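Local coordinates for lipopolysaccharide heptosyltransferase 2 (Escherichia coli, PDB 1PSW), which transfers the second heptose from ADP-L-glycero-beta-D-manno-heptose onto the heptosyl-Kdo2-lipid A module while the core oligosaccharide of lipopolysaccharide is built, at residues D13-Q18 and P158-S163; S178-I183 and Q208-G213; G213-L218 and Q240-N245; A278-L283 and P297-A302. One frame throughout, in Å; residues are numbered along the deposited sequence.

Contact 1: D13-Q18 and P158-S163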
loop_
_atom_site.group_PDB
_atom_site.type_symbol
_atom_site.label_atom_id
_atom_site.label_comp_id
_atom_site.label_asym_id
_atom_site.label_seq_id
_atom_site.Cartn_x
_atom_site.Cartn_y
_atom_site.Cartn_z
ATOM N N ASP A 13 0.197 3.993 2.839
ATOM C CA ASP A 13 -0.738 5.057 3.157
ATOM C C ASP A 13 -1.641 5.393 1.972
ATOM O O ASP A 13 -2.836 5.618 2.143
ATOM C CB ASP A 13 0.031 6.306 3.599
ATOM C CG ASP A 13 0.760 6.110 4.916
ATOM O OD1 ASP A 13 0.840 4.961 5.397
ATOM O OD2 ASP A 13 1.259 7.111 5.473
HETATM N N MSE A 14 -1.072 5.425 0.772
HETATM C CA MSE A 14 -1.859 5.729 -0.417
HETATM C C MSE A 14 -2.919 4.649 -0.628
HETATM O O MSE A 14 -4.058 4.940 -0.988
HETATM C CB MSE A 14 -0.958 5.808 -1.655
HETATM C CG MSE A 14 -1.706 6.133 -2.953
HETATM SE SE MSE A 14 -2.694 7.824 -2.883
HETATM C CE MSE A 14 -1.199 9.042 -2.890
HETATM N N MSE A 15 -2.543 3.400 -0.406
HETATM C CA MSE A 15 -3.485 2.313 -0.576
HETATM C C MSE A 15 -4.626 2.521 0.433
HETATM O O MSE A 15 -5.801 2.397 0.087
HETATM C CB MSE A 15 -2.767 0.975 -0.349
HETATM C CG MSE A 15 -3.469 -0.251 -0.980
HETATM SE SE MSE A 15 -3.632 -0.136 -2.914
HETATM C CE MSE A 15 -5.565 0.094 -3.063
HETATM N N MSE A 16 -4.280 2.853 1.678
HETATM C CA MSE A 16 -5.293 3.079 2.706
HETATM C C MSE A 16 -6.209 4.248 2.365
HETATM O O MSE A 16 -7.381 4.232 2.712
HETATM C CB MSE A 16 -4.647 3.368 4.068
HETATM C CG MSE A 16 -3.754 2.284 4.580
HETATM SE SE MSE A 16 -4.632 0.604 4.481
HETATM C CE MSE A 16 -5.891 0.883 5.869
ATOM N N SER A 17 -5.673 5.264 1.695
ATOM C CA SER A 17 -6.473 6.432 1.366
ATOM C C SER A 17 -7.606 6.088 0.414
ATOM O O SER A 17 -8.567 6.847 0.291
ATOM C CB SER A 17 -5.603 7.551 0.785
ATOM O OG SER A 17 -5.104 7.238 -0.502
ATOM N N GLN A 18 -7.524 4.940 -0.249
ATOM C CA GLN A 18 -8.604 4.568 -1.145
ATOM C C GLN A 18 -9.900 4.421 -0.357
ATOM O O GLN A 18 -10.980 4.633 -0.893
ATOM C CB GLN A 18 -8.316 3.253 -1.875
ATOM C CG GLN A 18 -9.314 3.009 -2.999
ATOM C CD GLN A 18 -9.244 1.614 -3.586
ATOM O OE1 GLN A 18 -9.802 1.346 -4.654
ATOM N NE2 GLN A 18 -8.563 0.716 -2.888
ATOM N N PRO A 158 -9.726 -0.865 1.192
ATOM C CA PRO A 158 -9.103 -0.651 -0.117
ATOM C C PRO A 158 -9.416 -1.895 -0.932
ATOM O O PRO A 158 -9.511 -2.990 -0.379
ATOM C CB PRO A 158 -7.621 -0.556 0.214
ATOM C CG PRO A 158 -7.624 0.008 1.617
ATOM C CD PRO A 158 -8.731 -0.767 2.276
ATOM N N GLN A 159 -9.556 -1.728 -2.239
ATOM C CA GLN A 159 -9.893 -2.853 -3.091
ATOM C C GLN A 159 -9.456 -2.552 -4.516
ATOM O O GLN A 159 -9.737 -1.481 -5.048
ATOM C CB GLN A 159 -11.407 -3.086 -3.014
ATOM C CG GLN A 159 -11.947 -4.225 -3.848
ATOM C CD GLN A 159 -13.394 -4.553 -3.488
ATOM O OE1 GLN A 159 -14.261 -3.676 -3.487
ATOM N NE2 GLN A 159 -13.656 -5.822 -3.186
ATOM N N LEU A 160 -8.744 -3.498 -5.118
ATOM C CA LEU A 160 -8.247 -3.357 -6.482
ATOM C C LEU A 160 -8.660 -4.557 -7.323
ATOM O O LEU A 160 -8.712 -5.680 -6.826
ATOM C CB LEU A 160 -6.719 -3.244 -6.480
ATOM C CG LEU A 160 -6.090 -2.030 -5.785
ATOM C CD1 LEU A 160 -4.567 -2.149 -5.774
ATOM C CD2 LEU A 160 -6.522 -0.756 -6.494
ATOM N N GLN A 161 -8.941 -4.319 -8.598
ATOM C CA GLN A 161 -9.346 -5.382 -9.513
ATOM C C GLN A 161 -8.377 -5.390 -10.695
ATOM O O GLN A 161 -7.880 -4.343 -11.105
ATOM C CB GLN A 161 -10.775 -5.135 -10.013
ATOM C CG GLN A 161 -11.829 -4.998 -8.906
ATOM C CD GLN A 161 -12.181 -6.321 -8.253
ATOM O OE1 GLN A 161 -12.637 -7.249 -8.922
ATOM N NE2 GLN A 161 -11.976 -6.415 -6.940
ATOM N N VAL A 162 -8.112 -6.582 -11.224
ATOM C CA VAL A 162 -7.209 -6.773 -12.357
ATOM C C VAL A 162 -7.782 -7.862 -13.271
ATOM O O VAL A 162 -8.162 -8.936 -12.799
ATOM C CB VAL A 162 -5.792 -7.207 -11.876
ATOM C CG1 VAL A 162 -4.925 -7.584 -13.069
ATOM C CG2 VAL A 162 -5.132 -6.089 -11.073
ATOM N N SER A 163 -7.840 -7.602 -14.573
ATOM C CA SER A 163 -8.387 -8.584 -15.513
ATOM C C SER A 163 -7.362 -9.624 -15.954
ATOM O O SER A 163 -6.155 -9.417 -15.819
ATOM C CB SER A 163 -8.919 -7.873 -16.752
ATOM O OG SER A 163 -7.854 -7.314 -17.503
#
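Met-15 and Leu-160 reach for each other end on. The terminal methyl CE of Met-15 lies 3.5 Å from CG of Leu-160, tighter than usual for two carbons, and its selenium, which replaces the natural sulfur, lies 3.6 Å from Leu-160 CD1, so both ends of the CE–SE bond press on the branched tip of the leucine. The Met-15 side chain leaves the helix with CG anti to the backbone N (chi1 -159°), then bends at both following torsions, and those bends bring the methyl round to the leucine and to Pro-158, whose CB is 3.9 Å from CE. The proline ring packs against the helix backbone itself: its CG is 3.4 Å from the carbonyl oxygen of Met-15, an oxygen that also accepts the backbone NH of Gln-18. On this ring the side chain of Met-16 lies at a slant, SE 4.2 Å from CG of Pro-158. Helix 11-27 follows the first strand of the N-terminal parallel sheet, whereas 158-163 is the extended segment leading to helix 164-173, which precedes the C-terminal sheet; the contact thus lies where the two Rossmann-like halves of a GT-B glycosyltransferase meet. Gln-18 points its extended side chain at the same segment, the amide ending beside the backbone of Gln-159. Met-15 and Met-16 also touch His-274, and Ala-278 meets both Met-15 and Leu-160, which extends the buried apolar layer onto helix 271-278.

Contact 2: S178-I183 and Q208-G213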
loop_
_atom_site.group_PDB
_atom_site.type_symbol
_atom_site.label_atom_id
_atom_site.label_comp_id
_atom_site.label_asym_id
_atom_site.label_seq_id
_atom_site.Cartn_x
_atom_site.Cartn_y
_atom_site.Cartn_z
ATOM N N SER A 178 4.645 -18.989 -18.251
ATOM C CA SER A 178 3.345 -19.429 -17.758
ATOM C C SER A 178 3.403 -20.925 -17.461
ATOM O O SER A 178 2.399 -21.527 -17.085
ATOM C CB SER A 178 2.255 -19.171 -18.802
ATOM O OG SER A 178 2.208 -17.801 -19.178
ATOM N N GLU A 179 4.579 -21.523 -17.632
ATOM C CA GLU A 179 4.741 -22.951 -17.388
ATOM C C GLU A 179 4.701 -23.339 -15.906
ATOM O O GLU A 179 4.681 -24.524 -15.574
ATOM C CB GLU A 179 6.041 -23.451 -18.035
ATOM C CG GLU A 179 6.005 -23.485 -19.566
ATOM C CD GLU A 179 7.312 -23.962 -20.190
ATOM O OE1 GLU A 179 7.782 -25.062 -19.829
ATOM O OE2 GLU A 179 7.873 -23.241 -21.048
ATOM N N ARG A 180 4.693 -22.353 -15.015
ATOM C CA ARG A 180 4.627 -22.640 -13.585
ATOM C C ARG A 180 3.985 -21.493 -12.809
ATOM O O ARG A 180 4.184 -20.320 -13.138
ATOM C CB ARG A 180 6.031 -22.963 -13.031
ATOM C CG ARG A 180 6.407 -24.435 -13.234
ATOM C CD ARG A 180 7.905 -24.723 -13.203
ATOM N NE ARG A 180 8.521 -24.428 -11.920
ATOM C CZ ARG A 180 9.385 -25.225 -11.292
ATOM N NH1 ARG A 180 9.750 -26.387 -11.818
ATOM N NH2 ARG A 180 9.889 -24.859 -10.122
ATOM N N PRO A 181 3.170 -21.824 -11.790
ATOM C CA PRO A 181 2.494 -20.822 -10.959
ATOM C C PRO A 181 3.519 -19.972 -10.217
ATOM O O PRO A 181 4.606 -20.448 -9.887
ATOM C CB PRO A 181 1.626 -21.668 -10.026
ATOM C CG PRO A 181 2.383 -22.961 -9.929
ATOM C CD PRO A 181 2.801 -23.186 -11.362
HETATM N N MSE A 182 3.166 -18.721 -9.944
HETATM C CA MSE A 182 4.082 -17.809 -9.289
HETATM C C MSE A 182 3.772 -17.445 -7.850
HETATM O O MSE A 182 2.616 -17.280 -7.453
HETATM C CB MSE A 182 4.168 -16.501 -10.075
HETATM C CG MSE A 182 4.202 -16.683 -11.575
HETATM SE SE MSE A 182 4.255 -14.985 -12.503
HETATM C CE MSE A 182 2.541 -14.309 -12.032
ATOM N N ILE A 183 4.837 -17.300 -7.078
ATOM C CA ILE A 183 4.734 -16.875 -5.693
ATOM C C ILE A 183 5.516 -15.566 -5.709
ATOM O O ILE A 183 6.604 -15.493 -6.285
ATOM C CB ILE A 183 5.413 -17.868 -4.738
ATOM C CG1 ILE A 183 4.685 -19.225 -4.789
ATOM C CG2 ILE A 183 5.419 -17.291 -3.326
ATOM C CD1 ILE A 183 3.272 -19.195 -4.221
ATOM N N GLN A 208 12.765 -23.956 -1.538
ATOM C CA GLN A 208 11.704 -24.880 -1.157
ATOM C C GLN A 208 10.503 -24.785 -2.100
ATOM O O GLN A 208 9.911 -25.803 -2.465
ATOM C CB GLN A 208 11.240 -24.576 0.267
ATOM C CG GLN A 208 12.300 -24.724 1.334
ATOM C CD GLN A 208 12.586 -26.167 1.681
ATOM O OE1 GLN A 208 13.277 -26.876 0.946
ATOM N NE2 GLN A 208 12.029 -26.621 2.798
ATOM N N LEU A 209 10.138 -23.560 -2.471
ATOM C CA LEU A 209 8.996 -23.337 -3.359
ATOM C C LEU A 209 9.269 -23.809 -4.784
ATOM O O LEU A 209 8.409 -24.411 -5.428
ATOM C CB LEU A 209 8.600 -21.854 -3.358
ATOM C CG LEU A 209 7.904 -21.358 -2.085
ATOM C CD1 LEU A 209 7.738 -19.836 -2.109
ATOM C CD2 LEU A 209 6.555 -22.042 -1.962
ATOM N N ILE A 210 10.468 -23.529 -5.278
ATOM C CA ILE A 210 10.846 -23.947 -6.618
ATOM C C ILE A 210 10.846 -25.471 -6.665
ATOM O O ILE A 210 10.505 -26.083 -7.680
ATOM C CB ILE A 210 12.236 -23.403 -6.973
ATOM C CG1 ILE A 210 12.145 -21.880 -7.124
ATOM C CG2 ILE A 210 12.763 -24.068 -8.239
ATOM C CD1 ILE A 210 13.474 -21.185 -7.244
ATOM N N ASP A 211 11.215 -26.087 -5.549
ATOM C CA ASP A 211 11.237 -27.535 -5.487
ATOM C C ASP A 211 9.812 -28.094 -5.482
ATOM O O ASP A 211 9.600 -29.245 -5.860
ATOM C CB ASP A 211 11.995 -28.005 -4.248
ATOM C CG ASP A 211 12.109 -29.513 -4.178
ATOM O OD1 ASP A 211 12.662 -30.115 -5.126
ATOM O OD2 ASP A 211 11.644 -30.100 -3.177
ATOM N N GLU A 212 8.843 -27.281 -5.058
ATOM C CA GLU A 212 7.441 -27.702 -5.034
ATOM C C GLU A 212 6.747 -27.470 -6.374
ATOM O O GLU A 212 5.566 -27.780 -6.526
ATOM C CB GLU A 212 6.653 -26.960 -3.952
ATOM C CG GLU A 212 7.014 -27.327 -2.534
ATOM C CD GLU A 212 6.085 -26.690 -1.512
ATOM O OE1 GLU A 212 5.200 -25.896 -1.898
ATOM O OE2 GLU A 212 6.237 -26.988 -0.310
ATOM N N GLY A 213 7.463 -26.899 -7.336
ATOM C CA GLY A 213 6.869 -26.661 -8.642
ATOM C C GLY A 213 6.448 -25.225 -8.916
ATOM O O GLY A 213 5.793 -24.957 -9.921
#
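The carbonyl oxygen of Ile-210 draws two donors. NH2 of Arg-180 comes to 2.8 Å from this O, a weak bond because the angle at its hydrogen is only 128°, and the backbone N of Gly-213 sits 3.2 Å from the same O. The stronger partner of NH2 is the carbonyl oxygen of Tyr-214, so the arginine ties the end of helix 199-211 to the start of the next strand. Its guanidinium carries the carbonyl carbon of Gly-213 over one face, 3.3 Å above the plane and offset toward the rim, while Ile-210 borders its edge. The chain reaches there with CG anti to its own carbonyl carbon (chi1 -84°) and a bend at chi3; on the way CG passes 3.4 Å from Gly-213 O. Gly-213, with positive phi, closes the helix in a Schellman motif, and the two segments belong to one beta-alpha-beta unit formed by strand 182-186, helix 199-211 and strand 215-218. Here the helix packs on the sheet through Ile-183, whose CG2 meets CD1 of Leu-209 at 3.7 Å, the two side chains crossing at about a right angle. Replacing Arg-180 by leucine would probably leave the carbonyls of Ile-210 and Tyr-214 without this shared donor and lose the cation-pi contact with Trp-242. Leu-209 also packs against Leu-336 of helix 332-347.

Contact 3: G213-L218 and Q240-N245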
loop_
_atom_site.group_PDB
_atom_site.type_symbol
_atom_site.label_atom_id
_atom_site.label_comp_id
_atom_site.label_asym_id
_atom_site.label_seq_id
_atom_site.Cartn_x
_atom_site.Cartn_y
_atom_site.Cartn_z
ATOM N N GLY A 213 7.463 -26.899 -7.336
ATOM C CA GLY A 213 6.869 -26.661 -8.642
ATOM C C GLY A 213 6.448 -25.225 -8.916
ATOM O O GLY A 213 5.793 -24.957 -9.921
ATOM N N TYR A 214 6.821 -24.302 -8.035
ATOM C CA TYR A 214 6.484 -22.893 -8.205
ATOM C C TYR A 214 7.680 -22.114 -8.748
ATOM O O TYR A 214 8.797 -22.629 -8.804
ATOM C CB TYR A 214 6.075 -22.283 -6.851
ATOM C CG TYR A 214 4.753 -22.775 -6.306
ATOM C CD1 TYR A 214 3.549 -22.198 -6.720
ATOM C CD2 TYR A 214 4.699 -23.832 -5.390
ATOM C CE1 TYR A 214 2.325 -22.663 -6.241
ATOM C CE2 TYR A 214 3.478 -24.303 -4.905
ATOM C CZ TYR A 214 2.300 -23.715 -5.336
ATOM O OH TYR A 214 1.090 -24.177 -4.875
ATOM N N GLN A 215 7.432 -20.879 -9.177
ATOM C CA GLN A 215 8.501 -19.992 -9.616
ATOM C C GLN A 215 8.338 -18.788 -8.691
ATOM O O GLN A 215 7.243 -18.535 -8.185
ATOM C CB GLN A 215 8.357 -19.587 -11.087
ATOM C CG GLN A 215 7.146 -18.738 -11.435
ATOM C CD GLN A 215 7.201 -18.251 -12.872
ATOM O OE1 GLN A 215 8.102 -17.498 -13.244
ATOM N NE2 GLN A 215 6.245 -18.686 -13.689
ATOM N N VAL A 216 9.418 -18.055 -8.458
ATOM C CA VAL A 216 9.379 -16.915 -7.552
ATOM C C VAL A 216 9.662 -15.600 -8.270
ATOM O O VAL A 216 10.442 -15.547 -9.225
ATOM C CB VAL A 216 10.406 -17.126 -6.397
ATOM C CG1 VAL A 216 10.477 -15.902 -5.493
ATOM C CG2 VAL A 216 10.007 -18.359 -5.594
ATOM N N VAL A 217 8.992 -14.546 -7.818
ATOM C CA VAL A 217 9.170 -13.219 -8.377
ATOM C C VAL A 217 9.361 -12.268 -7.206
ATOM O O VAL A 217 8.581 -12.281 -6.256
ATOM C CB VAL A 217 7.931 -12.775 -9.195
ATOM C CG1 VAL A 217 8.167 -11.394 -9.797
ATOM C CG2 VAL A 217 7.630 -13.791 -10.288
ATOM N N LEU A 218 10.399 -11.442 -7.283
ATOM C CA LEU A 218 10.725 -10.486 -6.222
ATOM C C LEU A 218 10.262 -9.100 -6.640
ATOM O O LEU A 218 10.630 -8.627 -7.714
ATOM C CB LEU A 218 12.243 -10.467 -5.988
ATOM C CG LEU A 218 12.910 -11.848 -5.922
ATOM C CD1 LEU A 218 14.432 -11.723 -5.889
ATOM C CD2 LEU A 218 12.405 -12.594 -4.683
ATOM N N GLN A 240 17.845 -20.431 -10.052
ATOM C CA GLN A 240 17.825 -19.048 -10.525
ATOM C C GLN A 240 16.969 -18.880 -11.776
ATOM O O GLN A 240 16.486 -17.784 -12.068
ATOM C CB GLN A 240 19.244 -18.559 -10.809
ATOM C CG GLN A 240 20.081 -18.350 -9.559
ATOM C CD GLN A 240 21.421 -17.707 -9.858
ATOM O OE1 GLN A 240 22.202 -17.415 -8.955
ATOM N NE2 GLN A 240 21.694 -17.487 -11.137
ATOM N N ALA A 241 16.786 -19.968 -12.515
ATOM C CA ALA A 241 15.981 -19.939 -13.731
ATOM C C ALA A 241 14.504 -19.776 -13.390
ATOM O O ALA A 241 13.684 -19.459 -14.254
ATOM C CB ALA A 241 16.188 -21.223 -14.523
ATOM N N TRP A 242 14.176 -20.000 -12.121
ATOM C CA TRP A 242 12.801 -19.891 -11.650
ATOM C C TRP A 242 12.614 -18.802 -10.597
ATOM O O TRP A 242 11.667 -18.842 -9.811
ATOM C CB TRP A 242 12.334 -21.234 -11.088
ATOM C CG TRP A 242 12.182 -22.296 -12.133
ATOM C CD1 TRP A 242 12.849 -23.490 -12.200
ATOM C CD2 TRP A 242 11.266 -22.287 -13.234
ATOM N NE1 TRP A 242 12.398 -24.227 -13.271
ATOM C CE2 TRP A 242 11.427 -23.512 -13.923
ATOM C CE3 TRP A 242 10.320 -21.365 -13.704
ATOM C CZ2 TRP A 242 10.679 -23.837 -15.056
ATOM C CZ3 TRP A 242 9.573 -21.689 -14.834
ATOM C CH2 TRP A 242 9.759 -22.918 -15.495
ATOM N N CYS A 243 13.524 -17.835 -10.581
ATOM C CA CYS A 243 13.440 -16.722 -9.642
ATOM C C CYS A 243 13.814 -15.436 -10.376
ATOM O O CYS A 243 14.947 -15.272 -10.821
ATOM C CB CYS A 243 14.372 -16.933 -8.441
ATOM S SG CYS A 243 14.220 -15.618 -7.188
ATOM N N ARG A 244 12.851 -14.527 -10.502
ATOM C CA ARG A 244 13.067 -13.264 -11.198
ATOM C C ARG A 244 13.044 -12.057 -10.267
ATOM O O ARG A 244 12.123 -11.890 -9.465
ATOM C CB ARG A 244 12.006 -13.093 -12.288
ATOM C CG ARG A 244 12.147 -11.832 -13.123
ATOM C CD ARG A 244 12.310 -12.163 -14.601
ATOM N NE ARG A 244 12.118 -10.993 -15.457
ATOM C CZ ARG A 244 12.959 -9.967 -15.534
ATOM N NH1 ARG A 244 14.069 -9.959 -14.805
ATOM N NH2 ARG A 244 12.686 -8.943 -16.336
ATOM N N ASN A 245 14.068 -11.219 -10.388
ATOM C CA ASN A 245 14.175 -10.013 -9.580
ATOM C C ASN A 245 13.582 -8.826 -10.343
ATOM O O ASN A 245 14.210 -8.295 -11.257
ATOM C CB ASN A 245 15.650 -9.744 -9.237
ATOM C CG ASN A 245 15.843 -8.507 -8.373
ATOM O OD1 ASN A 245 14.883 -7.938 -7.848
ATOM N ND2 ASN A 245 17.097 -8.087 -8.215
#
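Strands 215-218 and 243-245 run parallel, their axes 4.7 Å apart and 11° from alignment, and are laced by three backbone bonds: Val-216 N to Trp-242 O at 2.7 Å, Arg-244 N to Val-216 O at 2.9 Å and Leu-218 N to Arg-244 O at 2.8 Å, the last donor lying nearly along the C=O axis of its acceptor. Val-216, Leu-218, Cys-243 and Asn-245 share one face of the sheet. On it the thiol of Cys-243, anti to the backbone N (chi1 -176°), sets its SG against both CG1 of Val-216 and CD1 of Leu-218, 4.1 Å from each. The same CD1 lies 4.1 Å from CB of Asn-245, and those two side chains cross at about a right angle. Val-217 and Arg-244 project from the other face; the arginine's end leads away from the neighbouring strand and its NE bonds to the carbonyl of Phe-174. Ahead of the ladder, CB of Gln-215 approaches CE3 of the Trp-242 indole obliquely at 3.7 Å. The amide of Gln-215 is spent on the carbonyls of Arg-180 and Ser-177. OD1 of Asn-245 takes the backbone NH of Ala-247, and its ND2 bonds to OD1 of Asn-229 and the carbonyl of His-225. Trp-242 is the third residue of a type I turn, Gln-240 to Cys-243, after helix 237-240. Strand 243-245 is the outermost of a six-stranded parallel sheet, with 215-218 between it and central strand 182-186; helix 225-232 covers Cys-243 and Asn-245 through Leu-232, and helix 199-211 meets Val-216 and Trp-242.

Contact 4: A278-L283 and P297-A302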
loop_
_atom_site.group_PDB
_atom_site.type_symbol
_atom_site.label_atom_id
_atom_site.label_comp_id
_atom_site.label_asym_id
_atom_site.label_seq_id
_atom_site.Cartn_x
_atom_site.Cartn_y
_atom_site.Cartn_z
ATOM N N ALA A 278 -5.272 -5.557 -0.806
ATOM C CA ALA A 278 -6.334 -4.923 -1.577
ATOM C C ALA A 278 -6.744 -5.799 -2.751
ATOM O O ALA A 278 -7.895 -5.764 -3.183
ATOM C CB ALA A 278 -5.865 -3.563 -2.078
ATOM N N LEU A 279 -5.796 -6.576 -3.263
ATOM C CA LEU A 279 -6.052 -7.474 -4.386
ATOM C C LEU A 279 -6.672 -8.787 -3.921
ATOM O O LEU A 279 -7.046 -9.627 -4.737
ATOM C CB LEU A 279 -4.746 -7.755 -5.134
ATOM C CG LEU A 279 -4.227 -6.574 -5.959
ATOM C CD1 LEU A 279 -2.753 -6.776 -6.336
ATOM C CD2 LEU A 279 -5.092 -6.440 -7.222
ATOM N N ASN A 280 -6.761 -8.966 -2.605
ATOM C CA ASN A 280 -7.343 -10.178 -2.025
ATOM C C ASN A 280 -6.549 -11.440 -2.400
ATOM O O ASN A 280 -7.122 -12.502 -2.655
ATOM C CB ASN A 280 -8.797 -10.320 -2.492
ATOM C CG ASN A 280 -9.604 -11.268 -1.621
ATOM O OD1 ASN A 280 -9.513 -11.220 -0.396
ATOM N ND2 ASN A 280 -10.405 -12.120 -2.245
ATOM N N ARG A 281 -5.230 -11.311 -2.450
ATOM C CA ARG A 281 -4.368 -12.435 -2.776
ATOM C C ARG A 281 -3.941 -13.099 -1.466
ATOM O O ARG A 281 -3.759 -12.419 -0.458
ATOM C CB ARG A 281 -3.112 -11.948 -3.523
ATOM C CG ARG A 281 -3.331 -11.407 -4.941
ATOM C CD ARG A 281 -3.516 -12.536 -5.950
ATOM N NE ARG A 281 -4.819 -13.146 -5.827
ATOM C CZ ARG A 281 -5.057 -14.447 -5.905
ATOM N NH1 ARG A 281 -4.072 -15.312 -6.109
ATOM N NH2 ARG A 281 -6.303 -14.875 -5.758
ATOM N N PRO A 282 -3.803 -14.435 -1.450
ATOM C CA PRO A 282 -3.379 -15.072 -0.199
ATOM C C PRO A 282 -2.028 -14.453 0.128
ATOM O O PRO A 282 -1.196 -14.271 -0.759
ATOM C CB PRO A 282 -3.259 -16.538 -0.580
ATOM C CG PRO A 282 -4.333 -16.692 -1.621
ATOM C CD PRO A 282 -4.157 -15.443 -2.464
ATOM N N LEU A 283 -1.814 -14.126 1.392
ATOM C CA LEU A 283 -0.570 -13.490 1.775
ATOM C C LEU A 283 -0.130 -13.831 3.186
ATOM O O LEU A 283 -0.944 -14.029 4.081
ATOM C CB LEU A 283 -0.715 -11.971 1.607
ATOM C CG LEU A 283 0.265 -11.012 2.278
ATOM C CD1 LEU A 283 0.750 -9.947 1.300
ATOM C CD2 LEU A 283 -0.436 -10.373 3.463
ATOM N N PRO A 297 -2.839 -5.845 7.555
ATOM C CA PRO A 297 -3.241 -6.150 6.178
ATOM C C PRO A 297 -4.750 -6.383 6.197
ATOM O O PRO A 297 -5.234 -7.274 6.895
ATOM C CB PRO A 297 -2.434 -7.410 5.847
ATOM C CG PRO A 297 -2.195 -8.045 7.186
ATOM C CD PRO A 297 -1.919 -6.866 8.084
ATOM N N LEU A 298 -5.489 -5.563 5.451
ATOM C CA LEU A 298 -6.946 -5.658 5.425
ATOM C C LEU A 298 -7.428 -6.631 4.358
ATOM O O LEU A 298 -7.755 -6.237 3.243
ATOM C CB LEU A 298 -7.555 -4.271 5.190
ATOM C CG LEU A 298 -7.146 -3.157 6.165
ATOM C CD1 LEU A 298 -7.721 -1.826 5.695
ATOM C CD2 LEU A 298 -7.636 -3.486 7.561
ATOM N N SER A 299 -7.467 -7.908 4.720
ATOM C CA SER A 299 -7.887 -8.973 3.824
ATOM C C SER A 299 -8.147 -10.221 4.643
ATOM O O SER A 299 -7.415 -10.511 5.590
ATOM C CB SER A 299 -6.786 -9.266 2.798
ATOM O OG SER A 299 -7.138 -10.361 1.958
ATOM N N HIS A 300 -9.188 -10.957 4.279
ATOM C CA HIS A 300 -9.516 -12.188 4.984
ATOM C C HIS A 300 -8.568 -13.323 4.599
ATOM O O HIS A 300 -8.524 -14.344 5.275
ATOM C CB HIS A 300 -10.948 -12.619 4.677
ATOM C CG HIS A 300 -11.994 -11.737 5.277
ATOM N ND1 HIS A 300 -13.344 -11.983 5.127
ATOM C CD2 HIS A 300 -11.903 -10.614 6.032
ATOM C CE1 HIS A 300 -14.036 -11.054 5.760
ATOM N NE2 HIS A 300 -13.183 -10.210 6.320
ATOM N N LYS A 301 -7.802 -13.132 3.526
ATOM C CA LYS A 301 -6.888 -14.164 3.050
ATOM C C LYS A 301 -5.453 -13.943 3.499
ATOM O O LYS A 301 -4.542 -14.632 3.048
ATOM C CB LYS A 301 -6.961 -14.263 1.521
ATOM C CG LYS A 301 -8.353 -14.621 0.998
ATOM C CD LYS A 301 -8.321 -15.088 -0.451
ATOM C CE LYS A 301 -9.703 -15.545 -0.899
ATOM N NZ LYS A 301 -9.675 -16.323 -2.173
ATOM N N ALA A 302 -5.261 -12.984 4.403
ATOM C CA ALA A 302 -3.939 -12.681 4.942
ATOM C C ALA A 302 -3.731 -13.369 6.295
ATOM O O ALA A 302 -4.677 -13.585 7.055
ATOM C CB ALA A 302 -3.776 -11.173 5.104
HETATM O O HOH W 1 -11.011 -9.920 2.309
HETATM O O HOH W 2 -8.655 -14.457 -3.493
HETATM O O HOH W 3 -4.697 -10.679 1.118
HETATM O O HOH W 4 -7.272 -16.909 -4.163
#
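The carboxamide of Asn-280 lies across the extended stem of Lys-301, its ND2 3.7 Å from CE, while its OD1 is directed toward Ser-299. Next along the chain, the guanidinium of Arg-281 carries CD of Pro-282 over the centre of one face, 3.6 Å above the plane, and its NH1 makes a salt bridge with Glu-346. Waters 2 and 4 each accept from NZ of Lys-301 and, weakly, from NH2 of Arg-281, and so lie between these like charges; water 2 also donates to Asn-280 O. Ser-299, with OG anti to its backbone N (chi1 176°), accepts from the backbone N of Lys-301 at 3.3 Å, an ST turn, and shares a hydrogen bond with water 3; that water donates to Arg-281 O. Without that hydroxyl, as with an alanine here, the Lys-301 NH would probably lose its acceptor and water 3 one of its anchors. Leu-283 CD2 packs on Ala-302 CB at 3.8 Å, and Leu-283 N reaches Lys-301 O at 3.2 Å. That bond opens the parallel pairing of strands 283-287 and 302-306, the pairing of a Rossmann-like domain, consistent with the GT-B fold.

Along the chain, contact 1 closes before contact 2 opens, contact 3 follows from the shared Gly-213, and contact 4 comes last. Contacts 2 and 3, with centres 7 Å apart, form one end of the C-terminal six-stranded parallel sheet: helix 199-211 is followed, after a short turn through Gly-213, by strand 215-218. Contact 4 starts the pairing at the opposite edge of that sheet, about 20 Å from contact 2 between centres. Contact 1 joins the N-terminal half to this region; its centre is 11 Å from that of contact 4, and the two touch, Leu-160 with Ala-278 and Met-16 with Leu-298. Contacts 1 and 4 thus adjoin where the halves meet, without touching contacts 2 and 3.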